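Long-range contacts in alpha-L-rhamnosidase (PDB 4XHC), which probably hydrolyses terminal non-reducing alpha-L-rhamnose residues from glycosides, as a family 78 glycoside hydrolase, and binds rhamnose: residues L46-S51 and H264-R269; Y272-H277 and A286-Q291; H102-L107 and N197-A202; V311-L316 and A382-E387; G204-A209 and D258-R263. All coordinates share one frame; numbering follows the deposited sequence.

Contact 1 (L46-S51 and H264-R269); sequences LRPALS and HDLVRR
One face of the R269 guanidinium is covered by CB of R47, which sits toward its rim, 4.0 Å from R269 NH1. In return, NH2 of R269 lies over one face of the R47 guanidinium. The two planes are turned 53° apart, so this is not a flat stack, and R47 NH1 and R269 NH2 approach to 4.0 Å. The R269 chain reaches this place extended from CG to NE, running alongside the backbone of L46 and R47, so that its CD packs 3.7 Å from L46 O. At the guanidinium of R268 the visitor is L46 CD2, 3.7 Å from R268 NH1, arriving obliquely. L46 suits the spot because its branched end fills the groove between D265, R268 and R269, its CB meeting R269 CB at 3.9 Å. P48 adds a rigid apolar edge, CG against L266 CD1 at 4.0 Å. No hydrogen bond crosses the contact. Instead R47 forms salt bridges with E44 and E233, R268 bonds T324, and R269 donates to the backbone oxygens of A43 and E233. The acidic partners of R47 probably offset the charge of the two arginines, while R269, reaching past the loop to A43 O, ties helix 264-276 to helix 37-45.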
# COMPACT_ATOMS: atom_id res chain seq x y z
N LEU A 46 -24.41 -24.40 4.12
CA LEU A 46 -23.86 -24.56 5.46
C LEU A 46 -22.75 -23.55 5.80
O LEU A 46 -22.13 -23.66 6.86
CB LEU A 46 -23.30 -25.98 5.63
CG LEU A 46 -24.28 -27.15 5.51
CD1 LEU A 46 -23.55 -28.43 5.11
CD2 LEU A 46 -25.05 -27.37 6.82
N ARG A 47 -22.49 -22.58 4.93
CA ARG A 47 -21.50 -21.54 5.22
C ARG A 47 -21.85 -20.82 6.53
O ARG A 47 -22.94 -20.30 6.67
CB ARG A 47 -21.43 -20.53 4.06
CG ARG A 47 -20.68 -19.23 4.34
CD ARG A 47 -20.98 -18.16 3.29
NE ARG A 47 -20.67 -18.63 1.95
CZ ARG A 47 -19.44 -18.78 1.45
NH1 ARG A 47 -18.37 -18.47 2.18
NH2 ARG A 47 -19.27 -19.24 0.22
N PRO A 48 -20.91 -20.77 7.50
CA PRO A 48 -21.23 -20.14 8.77
C PRO A 48 -21.13 -18.60 8.78
O PRO A 48 -20.39 -18.00 7.99
CB PRO A 48 -20.19 -20.73 9.71
CG PRO A 48 -19.01 -20.98 8.85
CD PRO A 48 -19.53 -21.27 7.47
N ALA A 49 -21.88 -17.98 9.69
CA ALA A 49 -21.75 -16.55 9.95
C ALA A 49 -20.50 -16.32 10.82
O ALA A 49 -20.17 -17.15 11.67
CB ALA A 49 -23.00 -16.02 10.64
N LEU A 50 -19.82 -15.21 10.58
CA LEU A 50 -18.64 -14.85 11.36
C LEU A 50 -19.01 -13.84 12.42
O LEU A 50 -19.74 -12.90 12.16
CB LEU A 50 -17.58 -14.24 10.44
CG LEU A 50 -17.02 -15.15 9.36
CD1 LEU A 50 -16.15 -14.35 8.39
CD2 LEU A 50 -16.23 -16.28 10.00
N SER A 51 -18.53 -14.04 13.64
CA SER A 51 -18.70 -13.05 14.69
C SER A 51 -17.49 -12.12 14.68
O SER A 51 -16.36 -12.57 14.59
CB SER A 51 -18.85 -13.73 16.06
OG SER A 51 -17.58 -14.09 16.58
N HIS A 264 -20.67 -29.34 14.09
CA HIS A 264 -20.71 -30.47 13.15
C HIS A 264 -21.11 -30.03 11.75
O HIS A 264 -20.66 -30.60 10.77
CB HIS A 264 -21.65 -31.58 13.65
CG HIS A 264 -21.22 -32.18 14.95
ND1 HIS A 264 -22.04 -32.23 16.06
CD2 HIS A 264 -20.04 -32.73 15.32
CE1 HIS A 264 -21.38 -32.80 17.06
NE2 HIS A 264 -20.17 -33.11 16.64
N ASP A 265 -21.95 -29.00 11.67
CA ASP A 265 -22.32 -28.41 10.39
C ASP A 265 -21.08 -27.99 9.57
O ASP A 265 -21.09 -28.07 8.34
CB ASP A 265 -23.27 -27.21 10.58
CG ASP A 265 -22.74 -26.16 11.57
OD1 ASP A 265 -22.44 -26.52 12.73
OD2 ASP A 265 -22.63 -24.98 11.20
N LEU A 266 -20.04 -27.55 10.25
CA LEU A 266 -18.84 -27.09 9.57
C LEU A 266 -17.97 -28.25 9.07
O LEU A 266 -17.32 -28.14 8.04
CB LEU A 266 -18.03 -26.16 10.50
CG LEU A 266 -16.86 -25.42 9.84
CD1 LEU A 266 -17.33 -24.58 8.67
CD2 LEU A 266 -16.12 -24.58 10.87
N VAL A 267 -17.97 -29.35 9.81
CA VAL A 267 -17.27 -30.57 9.36
C VAL A 267 -17.97 -31.13 8.13
O VAL A 267 -17.35 -31.56 7.17
CB VAL A 267 -17.23 -31.66 10.46
CG1 VAL A 267 -16.52 -32.91 9.96
CG2 VAL A 267 -16.52 -31.13 11.71
N ARG A 268 -19.29 -31.11 8.19
CA ARG A 268 -20.13 -31.53 7.07
C ARG A 268 -19.90 -30.69 5.83
O ARG A 268 -19.78 -31.23 4.74
CB ARG A 268 -21.60 -31.42 7.48
CG ARG A 268 -22.57 -32.05 6.52
CD ARG A 268 -23.97 -31.82 7.02
NE ARG A 268 -24.95 -32.33 6.07
CZ ARG A 268 -26.15 -31.81 5.87
NH1 ARG A 268 -26.55 -30.73 6.54
NH2 ARG A 268 -26.96 -32.37 4.98
N ARG A 269 -19.82 -29.36 6.01
CA ARG A 269 -19.54 -28.44 4.90
C ARG A 269 -18.21 -28.79 4.24
O ARG A 269 -18.10 -28.81 3.01
CB ARG A 269 -19.52 -26.99 5.40
CG ARG A 269 -18.92 -25.99 4.42
CD ARG A 269 -19.13 -24.55 4.87
NE ARG A 269 -18.16 -23.64 4.25
CZ ARG A 269 -18.27 -23.09 3.04
NH1 ARG A 269 -19.31 -23.35 2.24
NH2 ARG A 269 -17.32 -22.27 2.61

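Contact 2 (Y272-H277 and A286-Q291); sequences YLFAGH and ANVFVQ
V288 sets its CG2 methyl over one face of the F274 ring in a CH-pi contact, 3.9 Å from the ring centroid and 25° off the normal, displaced toward the CD1-CE1 side. At the ring's edge, near its plane, lies the carbonyl oxygen of A286, 3.7 Å from F274 CE1. The ring thus meets a methyl on a face and an oxygen at its rim, where the aromatic hydrogens carry partial positive charge. Next to F274 on the helix, L273 extends the apolar patch: its CD1 meets V290 CG1 at 4.1 Å, the side chains crossing at about a right angle. Valines suit both places, V288 in the strand and V290 just beyond it, since branching at CB puts a methyl close to the backbone. Behind these groups, helix 272-276 and strand 287-289 cross almost perpendicularly, their axes 8.8 Å apart. The strand and the residue before it are held by backbone bonds of V288 with L245 and of A286 with L247 and T299, and L245 also touches both L273 and F274. N287 points away from the helix, touches the pocket residue W246, and lies about 7 Å from the bound rhamnose. The chemistry differs between neighbours: V288 is apolar and gripped toward the helix by dispersion and CH-pi forces, whereas N287 is polar, its amide held by R244 and D297 near the sugar pocket.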
# COMPACT_ATOMS: atom_id res chain seq x y z
N TYR A 272 -18.32 -32.02 2.16
CA TYR A 272 -18.99 -31.84 0.87
C TYR A 272 -18.15 -31.02 -0.10
O TYR A 272 -18.30 -31.16 -1.32
CB TYR A 272 -20.38 -31.20 1.04
CG TYR A 272 -21.48 -32.21 1.32
CD1 TYR A 272 -22.12 -32.89 0.28
CD2 TYR A 272 -21.88 -32.49 2.62
CE1 TYR A 272 -23.12 -33.81 0.53
CE2 TYR A 272 -22.88 -33.41 2.88
CZ TYR A 272 -23.50 -34.07 1.83
OH TYR A 272 -24.49 -34.98 2.12
N LEU A 273 -17.28 -30.16 0.42
CA LEU A 273 -16.40 -29.38 -0.43
C LEU A 273 -15.40 -30.28 -1.15
O LEU A 273 -15.28 -30.24 -2.37
CB LEU A 273 -15.67 -28.30 0.37
CG LEU A 273 -16.48 -27.05 0.75
CD1 LEU A 273 -15.70 -26.20 1.74
CD2 LEU A 273 -16.84 -26.24 -0.48
N PHE A 274 -14.69 -31.11 -0.39
CA PHE A 274 -13.74 -32.06 -0.98
C PHE A 274 -14.43 -33.03 -1.95
O PHE A 274 -13.86 -33.36 -2.97
CB PHE A 274 -13.01 -32.86 0.09
CG PHE A 274 -11.91 -32.10 0.76
CD1 PHE A 274 -10.69 -31.93 0.12
CD2 PHE A 274 -12.07 -31.57 2.02
CE1 PHE A 274 -9.66 -31.24 0.73
CE2 PHE A 274 -11.05 -30.88 2.64
CZ PHE A 274 -9.84 -30.71 1.99
N ALA A 275 -15.64 -33.45 -1.62
CA ALA A 275 -16.39 -34.36 -2.48
C ALA A 275 -16.95 -33.69 -3.75
O ALA A 275 -17.18 -34.35 -4.76
CB ALA A 275 -17.52 -35.01 -1.70
N GLY A 276 -17.19 -32.38 -3.67
CA GLY A 276 -17.91 -31.64 -4.71
C GLY A 276 -17.10 -31.23 -5.92
O GLY A 276 -17.67 -30.85 -6.95
N HIS A 277 -15.78 -31.26 -5.80
CA HIS A 277 -14.92 -30.92 -6.91
C HIS A 277 -13.66 -31.76 -6.84
O HIS A 277 -12.78 -31.52 -6.01
CB HIS A 277 -14.59 -29.42 -6.90
CG HIS A 277 -13.96 -28.92 -8.16
ND1 HIS A 277 -13.20 -27.78 -8.21
CD2 HIS A 277 -13.98 -29.40 -9.43
CE1 HIS A 277 -12.78 -27.57 -9.44
NE2 HIS A 277 -13.24 -28.55 -10.20
N ALA A 286 -5.89 -32.46 -2.21
CA ALA A 286 -5.29 -32.31 -0.90
C ALA A 286 -5.88 -31.11 -0.18
O ALA A 286 -5.98 -31.12 1.06
CB ALA A 286 -3.78 -32.17 -1.03
N ASN A 287 -6.25 -30.08 -0.94
CA ASN A 287 -6.84 -28.86 -0.39
C ASN A 287 -7.82 -28.17 -1.34
O ASN A 287 -7.79 -28.40 -2.56
CB ASN A 287 -5.73 -27.88 -0.02
CG ASN A 287 -4.91 -27.46 -1.22
OD1 ASN A 287 -5.20 -26.46 -1.85
ND2 ASN A 287 -3.90 -28.23 -1.55
N VAL A 288 -8.67 -27.31 -0.78
CA VAL A 288 -9.73 -26.65 -1.54
C VAL A 288 -9.71 -25.14 -1.31
O VAL A 288 -9.58 -24.67 -0.18
CB VAL A 288 -11.10 -27.22 -1.14
CG1 VAL A 288 -12.22 -26.53 -1.89
CG2 VAL A 288 -11.16 -28.70 -1.42
N PHE A 289 -9.84 -24.38 -2.40
CA PHE A 289 -10.04 -22.94 -2.32
C PHE A 289 -11.53 -22.64 -2.29
O PHE A 289 -12.33 -23.42 -2.82
CB PHE A 289 -9.40 -22.24 -3.52
CG PHE A 289 -7.92 -22.47 -3.65
CD1 PHE A 289 -7.02 -21.59 -3.06
CD2 PHE A 289 -7.42 -23.57 -4.34
CE1 PHE A 289 -5.66 -21.81 -3.17
CE2 PHE A 289 -6.07 -23.79 -4.44
CZ PHE A 289 -5.18 -22.91 -3.85
N VAL A 290 -11.92 -21.52 -1.68
CA VAL A 290 -13.34 -21.10 -1.68
C VAL A 290 -13.52 -19.63 -2.06
O VAL A 290 -14.57 -19.04 -1.79
CB VAL A 290 -14.02 -21.37 -0.32
CG1 VAL A 290 -14.04 -22.85 -0.02
CG2 VAL A 290 -13.34 -20.60 0.80
N GLN A 291 -12.50 -19.04 -2.68
CA GLN A 291 -12.57 -17.67 -3.19
C GLN A 291 -11.82 -17.56 -4.51
O GLN A 291 -10.70 -18.05 -4.62
CB GLN A 291 -12.00 -16.72 -2.16
CG GLN A 291 -12.93 -16.48 -0.99
CD GLN A 291 -12.39 -15.45 -0.03
OE1 GLN A 291 -11.27 -15.57 0.47
NE2 GLN A 291 -13.17 -14.41 0.22

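Contact 3 (H102-L107 and N197-A202); sequences HYVGYL and NAVTSA
With CG anti to the carbonyl carbon (chi1 -59°), the ring of Y106 stands on the face of the sheet it shares with N197, and Y106 CE1, at the ring's edge, meets CG1 of V199 at 4.1 Å. The two side chains cross at about a right angle. The backbones are joined by three hydrogen bonds. Y106 and N197 form an antiparallel hydrogen-bonded pair: N197 N gives an almost straight bond to Y106 O at 2.8 Å, while Y106 N reaches N197 O at 3.0 Å from 36° above the carbonyl plane. The third, V199 N to V104 O at 2.9 Å, approaches nearly along the C=O axis. Between them G105 faces A198 in a non-hydrogen-bonded pair. Lacking a side chain, G105 can bring its CA to 3.2 Å from N197 O in a CA-H...O contact, where a CB would run into that oxygen, and adopt backbone angles that turn the chain's corner. That corner serves two sheets of the N-terminal beta domain: strand 102-104 pairs with 171-173, whereas strand 106-115 runs between 187-200 and 163-166. L107 touches L126 and F128 of a further sheet, as in a beta-sandwich. Small A198 leaves room for the Y103 ring, whose CD1 lies 4.0 Å from A198 CB. At the end of the strand, T200 OG1 accepts from A202 N at 3.0 Å, an ST turn, and also bonds Q228 O and M231 O.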
# COMPACT_ATOMS: atom_id res chain seq x y z
N HIS A 102 -3.10 -13.57 20.52
CA HIS A 102 -3.03 -13.84 19.09
C HIS A 102 -4.40 -13.55 18.48
O HIS A 102 -5.39 -14.14 18.90
CB HIS A 102 -2.67 -15.31 18.89
CG HIS A 102 -2.46 -15.69 17.46
ND1 HIS A 102 -1.21 -15.67 16.87
CD2 HIS A 102 -3.32 -16.11 16.51
CE1 HIS A 102 -1.32 -16.06 15.62
NE2 HIS A 102 -2.59 -16.33 15.37
N TYR A 103 -4.45 -12.65 17.50
CA TYR A 103 -5.72 -12.26 16.90
C TYR A 103 -5.74 -12.45 15.38
O TYR A 103 -4.70 -12.38 14.72
CB TYR A 103 -6.04 -10.80 17.24
CG TYR A 103 -6.29 -10.54 18.71
CD1 TYR A 103 -7.52 -10.81 19.29
CD2 TYR A 103 -5.29 -10.00 19.51
CE1 TYR A 103 -7.74 -10.56 20.64
CE2 TYR A 103 -5.51 -9.75 20.86
CZ TYR A 103 -6.73 -10.03 21.42
OH TYR A 103 -6.93 -9.77 22.76
N VAL A 104 -6.93 -12.70 14.86
CA VAL A 104 -7.17 -12.78 13.43
C VAL A 104 -8.24 -11.77 13.14
O VAL A 104 -9.33 -11.88 13.68
CB VAL A 104 -7.72 -14.16 13.04
CG1 VAL A 104 -7.92 -14.23 11.54
CG2 VAL A 104 -6.79 -15.25 13.54
N GLY A 105 -7.96 -10.81 12.28
CA GLY A 105 -8.97 -9.80 12.00
C GLY A 105 -8.52 -8.55 11.28
O GLY A 105 -7.52 -8.55 10.57
N TYR A 106 -9.28 -7.48 11.48
CA TYR A 106 -9.13 -6.27 10.70
C TYR A 106 -8.69 -5.12 11.59
O TYR A 106 -9.25 -4.94 12.68
CB TYR A 106 -10.46 -5.99 10.00
CG TYR A 106 -10.87 -7.13 9.10
CD1 TYR A 106 -11.66 -8.18 9.58
CD2 TYR A 106 -10.42 -7.20 7.78
CE1 TYR A 106 -12.02 -9.25 8.76
CE2 TYR A 106 -10.78 -8.25 6.95
CZ TYR A 106 -11.57 -9.27 7.44
OH TYR A 106 -11.91 -10.31 6.62
N LEU A 107 -7.70 -4.37 11.14
CA LEU A 107 -7.16 -3.23 11.90
C LEU A 107 -7.95 -1.92 11.68
O LEU A 107 -8.30 -1.57 10.55
CB LEU A 107 -5.69 -3.01 11.52
CG LEU A 107 -4.89 -2.05 12.41
CD1 LEU A 107 -4.63 -2.64 13.78
CD2 LEU A 107 -3.57 -1.70 11.75
N ASN A 197 -10.44 -5.72 15.06
CA ASN A 197 -11.75 -6.37 14.99
C ASN A 197 -11.56 -7.86 14.68
O ASN A 197 -11.34 -8.23 13.54
CB ASN A 197 -12.62 -5.71 13.91
CG ASN A 197 -13.16 -4.36 14.32
OD1 ASN A 197 -12.61 -3.32 13.97
ND2 ASN A 197 -14.27 -4.37 15.05
N ALA A 198 -11.62 -8.70 15.71
CA ALA A 198 -11.29 -10.12 15.58
C ALA A 198 -12.48 -10.95 15.10
O ALA A 198 -13.62 -10.71 15.49
CB ALA A 198 -10.78 -10.67 16.90
N VAL A 199 -12.19 -11.94 14.26
CA VAL A 199 -13.23 -12.77 13.67
C VAL A 199 -12.99 -14.25 13.91
O VAL A 199 -11.85 -14.70 14.03
CB VAL A 199 -13.38 -12.54 12.14
CG1 VAL A 199 -13.93 -11.15 11.87
CG2 VAL A 199 -12.06 -12.76 11.40
N THR A 200 -14.09 -15.00 13.92
CA THR A 200 -14.11 -16.45 14.07
C THR A 200 -15.54 -16.93 13.84
O THR A 200 -16.49 -16.16 13.99
CB THR A 200 -13.63 -16.89 15.48
OG1 THR A 200 -13.61 -18.33 15.57
CG2 THR A 200 -14.54 -16.33 16.57
N SER A 201 -15.69 -18.20 13.47
CA SER A 201 -17.00 -18.84 13.41
C SER A 201 -17.23 -19.65 14.67
O SER A 201 -18.30 -20.24 14.83
CB SER A 201 -17.11 -19.75 12.20
OG SER A 201 -16.14 -20.78 12.25
N ALA A 202 -16.25 -19.70 15.56
CA ALA A 202 -16.38 -20.43 16.82
C ALA A 202 -16.76 -19.48 17.95
O ALA A 202 -16.01 -19.29 18.91
CB ALA A 202 -15.08 -21.15 17.13

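Contact 4 (V311-L316 and A382-E387); sequences VLYNYL and AIWLAE
Y313 begins its contact at CB, which lies 4.3 Å from CD1 of L385, close to where the two helices come nearest. With CG anti to the backbone N (chi1 171°), the ring then projects across to W384: CE1 meets W384 CB at 4.0 Å, CZ comes to 3.6 Å from W384 CE3, and the terminal OH packs against that same CE3. The indole's CE3 thus sits over one face of the phenol, yet the pair is oblique, neither stacked nor edge-to-face, with planes at 37°. Helices 302-319 and 368-389, both of the (alpha/alpha)6-barrel (six-hairpin) catalytic domain of family 78, cross here at 54° with segment axes 10.0 Å apart, a gap bridged by large side chains. L385 fills the inner part: L385 and L316 run past each other in opposite directions, CD2 to CD2 at 4.2 Å, and L385 CD1 reaches L312 CD2. Branched leucines suit this buried floor, while the two broad aromatics suit its partly exposed margin. Helix 322-340 adds W329 against L385 and A332 against L312.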
# COMPACT_ATOMS: atom_id res chain seq x y z
N VAL A 311 -12.24 -39.16 8.11
CA VAL A 311 -13.04 -38.00 8.48
C VAL A 311 -14.54 -38.33 8.42
O VAL A 311 -15.29 -37.96 9.31
CB VAL A 311 -12.76 -36.76 7.61
CG1 VAL A 311 -13.68 -35.61 8.00
CG2 VAL A 311 -11.30 -36.33 7.75
N LEU A 312 -14.95 -39.03 7.36
CA LEU A 312 -16.35 -39.42 7.21
C LEU A 312 -16.77 -40.38 8.32
O LEU A 312 -17.86 -40.24 8.88
CB LEU A 312 -16.60 -40.07 5.85
CG LEU A 312 -18.06 -40.36 5.46
CD1 LEU A 312 -18.91 -39.11 5.49
CD2 LEU A 312 -18.13 -41.00 4.09
N TYR A 313 -15.90 -41.33 8.64
CA TYR A 313 -16.18 -42.27 9.73
C TYR A 313 -16.31 -41.55 11.09
O TYR A 313 -17.29 -41.78 11.81
CB TYR A 313 -15.11 -43.38 9.78
CG TYR A 313 -15.22 -44.25 11.02
CD1 TYR A 313 -16.24 -45.18 11.15
CD2 TYR A 313 -14.31 -44.10 12.08
CE1 TYR A 313 -16.35 -45.96 12.29
CE2 TYR A 313 -14.42 -44.88 13.22
CZ TYR A 313 -15.43 -45.80 13.32
OH TYR A 313 -15.54 -46.55 14.46
N ASN A 314 -15.36 -40.67 11.42
CA ASN A 314 -15.41 -39.91 12.70
C ASN A 314 -16.63 -38.97 12.79
O ASN A 314 -17.17 -38.75 13.89
CB ASN A 314 -14.13 -39.08 12.93
CG ASN A 314 -12.87 -39.93 13.08
OD1 ASN A 314 -12.90 -41.04 13.61
ND2 ASN A 314 -11.75 -39.40 12.60
N TYR A 315 -17.03 -38.42 11.64
CA TYR A 315 -18.20 -37.53 11.54
C TYR A 315 -19.50 -38.28 11.80
O TYR A 315 -20.40 -37.76 12.47
CB TYR A 315 -18.27 -36.83 10.17
CG TYR A 315 -19.57 -36.07 9.97
CD1 TYR A 315 -19.78 -34.83 10.58
CD2 TYR A 315 -20.60 -36.60 9.19
CE1 TYR A 315 -20.97 -34.14 10.42
CE2 TYR A 315 -21.80 -35.91 9.02
CZ TYR A 315 -21.98 -34.68 9.64
OH TYR A 315 -23.17 -33.99 9.48
N LEU A 316 -19.60 -39.50 11.28
CA LEU A 316 -20.74 -40.35 11.56
C LEU A 316 -20.83 -40.69 13.05
O LEU A 316 -21.91 -40.58 13.64
CB LEU A 316 -20.67 -41.63 10.72
CG LEU A 316 -21.82 -42.63 10.89
CD1 LEU A 316 -23.16 -41.98 10.55
CD2 LEU A 316 -21.58 -43.88 10.05
N ALA A 382 -12.87 -47.98 6.16
CA ALA A 382 -13.71 -48.27 4.99
C ALA A 382 -14.55 -49.55 5.19
O ALA A 382 -15.66 -49.65 4.68
CB ALA A 382 -12.85 -48.39 3.74
N ILE A 383 -14.02 -50.52 5.93
CA ILE A 383 -14.76 -51.74 6.25
C ILE A 383 -15.91 -51.41 7.18
O ILE A 383 -17.04 -51.88 6.97
CB ILE A 383 -13.85 -52.80 6.90
CG1 ILE A 383 -12.86 -53.33 5.87
CG2 ILE A 383 -14.67 -53.96 7.45
CD1 ILE A 383 -11.68 -54.05 6.48
N TRP A 384 -15.65 -50.61 8.20
CA TRP A 384 -16.70 -50.28 9.16
C TRP A 384 -17.84 -49.52 8.47
O TRP A 384 -19.03 -49.76 8.77
CB TRP A 384 -16.12 -49.50 10.35
CG TRP A 384 -15.23 -50.34 11.24
CD1 TRP A 384 -15.33 -51.68 11.46
CD2 TRP A 384 -14.14 -49.88 12.04
NE1 TRP A 384 -14.36 -52.09 12.35
CE2 TRP A 384 -13.61 -51.00 12.72
CE3 TRP A 384 -13.55 -48.62 12.26
CZ2 TRP A 384 -12.52 -50.91 13.59
CZ3 TRP A 384 -12.46 -48.54 13.13
CH2 TRP A 384 -11.96 -49.68 13.78
N LEU A 385 -17.49 -48.65 7.53
CA LEU A 385 -18.49 -47.93 6.74
C LEU A 385 -19.21 -48.88 5.79
O LEU A 385 -20.44 -48.82 5.65
CB LEU A 385 -17.85 -46.78 5.95
CG LEU A 385 -17.40 -45.56 6.76
CD1 LEU A 385 -16.56 -44.64 5.89
CD2 LEU A 385 -18.59 -44.80 7.32
N ALA A 386 -18.45 -49.75 5.13
CA ALA A 386 -19.03 -50.72 4.20
C ALA A 386 -20.06 -51.62 4.87
O ALA A 386 -21.08 -51.91 4.27
CB ALA A 386 -17.94 -51.55 3.54
N GLU A 387 -19.79 -52.05 6.10
CA GLU A 387 -20.73 -52.88 6.86
C GLU A 387 -22.14 -52.26 6.89
O GLU A 387 -23.12 -52.99 6.84
CB GLU A 387 -20.20 -53.16 8.28
CG GLU A 387 -19.45 -54.50 8.45
CD GLU A 387 -18.40 -54.52 9.58
OE1 GLU A 387 -18.59 -53.83 10.60
OE2 GLU A 387 -17.38 -55.24 9.45

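Contact 5 (G204-A209 and D258-R263); sequences GACPAA and DVTFAR
The carbonyl oxygen of T260 is approached by the ring of P207, whose CD lies 3.5 Å away. No hydrogen bond crosses this contact, but CD is bonded to the proline nitrogen and so carries mildly polarised hydrogens. T260 turns its hydroxyl elsewhere, to V256 O one turn back in helix 247-259, and presents CB to C206 SG at 3.9 Å. C206 swings SG away from its own N (chi1 177°), which sets it over one face of the F261 ring, 4.5 Å from the centroid and 18° off the normal: a Cys sulfur-aromatic contact. C206 CB meets the same ring at CE1, 3.8 Å away. Segment 204-209 is part of the connection from strand 187-200 of the beta domain to helix 214-230 of the helical domain, and it lies against the loop linking helices 247-259 and 264-276. Cysteine fits there, a small polarisable sulfur set above the aromatic face, toward its rim. Near the plane of that ring, at its edge, G204 O stands 4.0 Å from F261 CD1, where the weakly positive ring hydrogens point outward. Phenylalanine is long enough to reach helix 214-230 as well, touching V224 and Q228. R539 of helix 534-540 accompanies the proline, hydrogen-bonding P207 O and, weakly, V259 O.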
# COMPACT_ATOMS: atom_id res chain seq x y z
N GLY A 204 -19.67 -19.78 19.70
CA GLY A 204 -20.58 -20.45 20.61
C GLY A 204 -19.90 -20.84 21.91
O GLY A 204 -18.71 -20.55 22.12
N ALA A 205 -20.65 -21.50 22.79
CA ALA A 205 -20.14 -21.97 24.08
C ALA A 205 -19.08 -23.07 23.89
O ALA A 205 -18.99 -23.69 22.83
CB ALA A 205 -21.28 -22.48 24.96
N CYS A 206 -18.28 -23.27 24.94
CA CYS A 206 -17.19 -24.24 24.93
C CYS A 206 -16.93 -24.78 26.34
O CYS A 206 -16.30 -24.10 27.15
CB CYS A 206 -15.92 -23.57 24.39
SG CYS A 206 -14.46 -24.63 24.41
N PRO A 207 -17.40 -26.02 26.64
CA PRO A 207 -17.24 -26.55 28.01
C PRO A 207 -15.81 -26.47 28.58
O PRO A 207 -14.84 -26.64 27.83
CB PRO A 207 -17.71 -28.02 27.89
CG PRO A 207 -17.86 -28.30 26.44
CD PRO A 207 -18.10 -26.98 25.77
N ALA A 208 -15.69 -26.20 29.88
CA ALA A 208 -14.39 -26.14 30.55
C ALA A 208 -13.82 -27.55 30.70
O ALA A 208 -14.55 -28.53 30.82
CB ALA A 208 -14.54 -25.48 31.92
N ALA A 209 -12.50 -27.65 30.70
CA ALA A 209 -11.84 -28.94 30.88
C ALA A 209 -11.91 -29.39 32.35
O ALA A 209 -11.81 -28.58 33.26
CB ALA A 209 -10.39 -28.86 30.41
N ASP A 258 -15.13 -31.66 18.03
CA ASP A 258 -16.05 -32.59 18.66
C ASP A 258 -16.28 -32.39 20.15
O ASP A 258 -17.39 -32.54 20.64
CB ASP A 258 -15.52 -34.01 18.45
CG ASP A 258 -16.57 -34.94 17.95
OD1 ASP A 258 -17.26 -34.55 16.97
OD2 ASP A 258 -16.70 -36.05 18.52
N VAL A 259 -15.21 -32.07 20.88
CA VAL A 259 -15.25 -31.94 22.34
C VAL A 259 -15.10 -30.49 22.82
O VAL A 259 -15.01 -30.25 24.02
CB VAL A 259 -14.14 -32.79 23.01
CG1 VAL A 259 -14.36 -34.27 22.71
CG2 VAL A 259 -12.75 -32.36 22.55
N THR A 260 -15.05 -29.54 21.90
CA THR A 260 -15.01 -28.12 22.25
C THR A 260 -16.27 -27.44 21.73
O THR A 260 -17.28 -27.40 22.44
CB THR A 260 -13.73 -27.42 21.72
OG1 THR A 260 -13.63 -27.60 20.30
CG2 THR A 260 -12.49 -27.99 22.39
N PHE A 261 -16.24 -26.93 20.49
CA PHE A 261 -17.31 -26.08 19.98
C PHE A 261 -18.45 -26.83 19.32
O PHE A 261 -19.51 -26.26 19.08
CB PHE A 261 -16.75 -25.05 19.00
CG PHE A 261 -15.72 -24.15 19.60
CD1 PHE A 261 -16.09 -23.06 20.36
CD2 PHE A 261 -14.37 -24.40 19.40
CE1 PHE A 261 -15.14 -22.23 20.92
CE2 PHE A 261 -13.41 -23.57 19.95
CZ PHE A 261 -13.80 -22.48 20.71
N ALA A 262 -18.25 -28.11 19.03
CA ALA A 262 -19.30 -28.99 18.49
C ALA A 262 -20.05 -28.41 17.28
O ALA A 262 -21.26 -28.52 17.18
CB ALA A 262 -20.29 -29.39 19.59
N ARG A 263 -19.31 -27.79 16.36
CA ARG A 263 -19.88 -27.31 15.12
C ARG A 263 -19.75 -28.38 14.04
O ARG A 263 -18.86 -28.33 13.19
CB ARG A 263 -19.20 -26.02 14.69
CG ARG A 263 -19.45 -24.89 15.68
CD ARG A 263 -19.60 -23.54 14.99
NE ARG A 263 -20.74 -23.51 14.07
CZ ARG A 263 -21.20 -22.41 13.48
NH1 ARG A 263 -20.65 -21.22 13.69
NH2 ARG A 263 -22.23 -22.51 12.66

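How the contacts relate
Contact 1 closes the longest loop of the set, and contacts 3 and 5 lie inside it in that order; contacts 2 and 4 follow along the chain. Contacts 1 and 2 share helix 264-276, their centres 14 Å apart. Contact 5, on the preceding helix 247-259, meets contact 1 through a probable hydrogen bond between D258 and H264. Contact 3 belongs to the beta domain, yet touches contact 1 through S51 beside T200 and contact 5 through S201 O and R263 NH1, probably hydrogen-bonded. Contact 4 lies farthest out, in the helical domain, its centre 34 Å from that of contact 3. Together they lead from the beta domain, across its junction, into the helical domain that carries the rhamnose pocket.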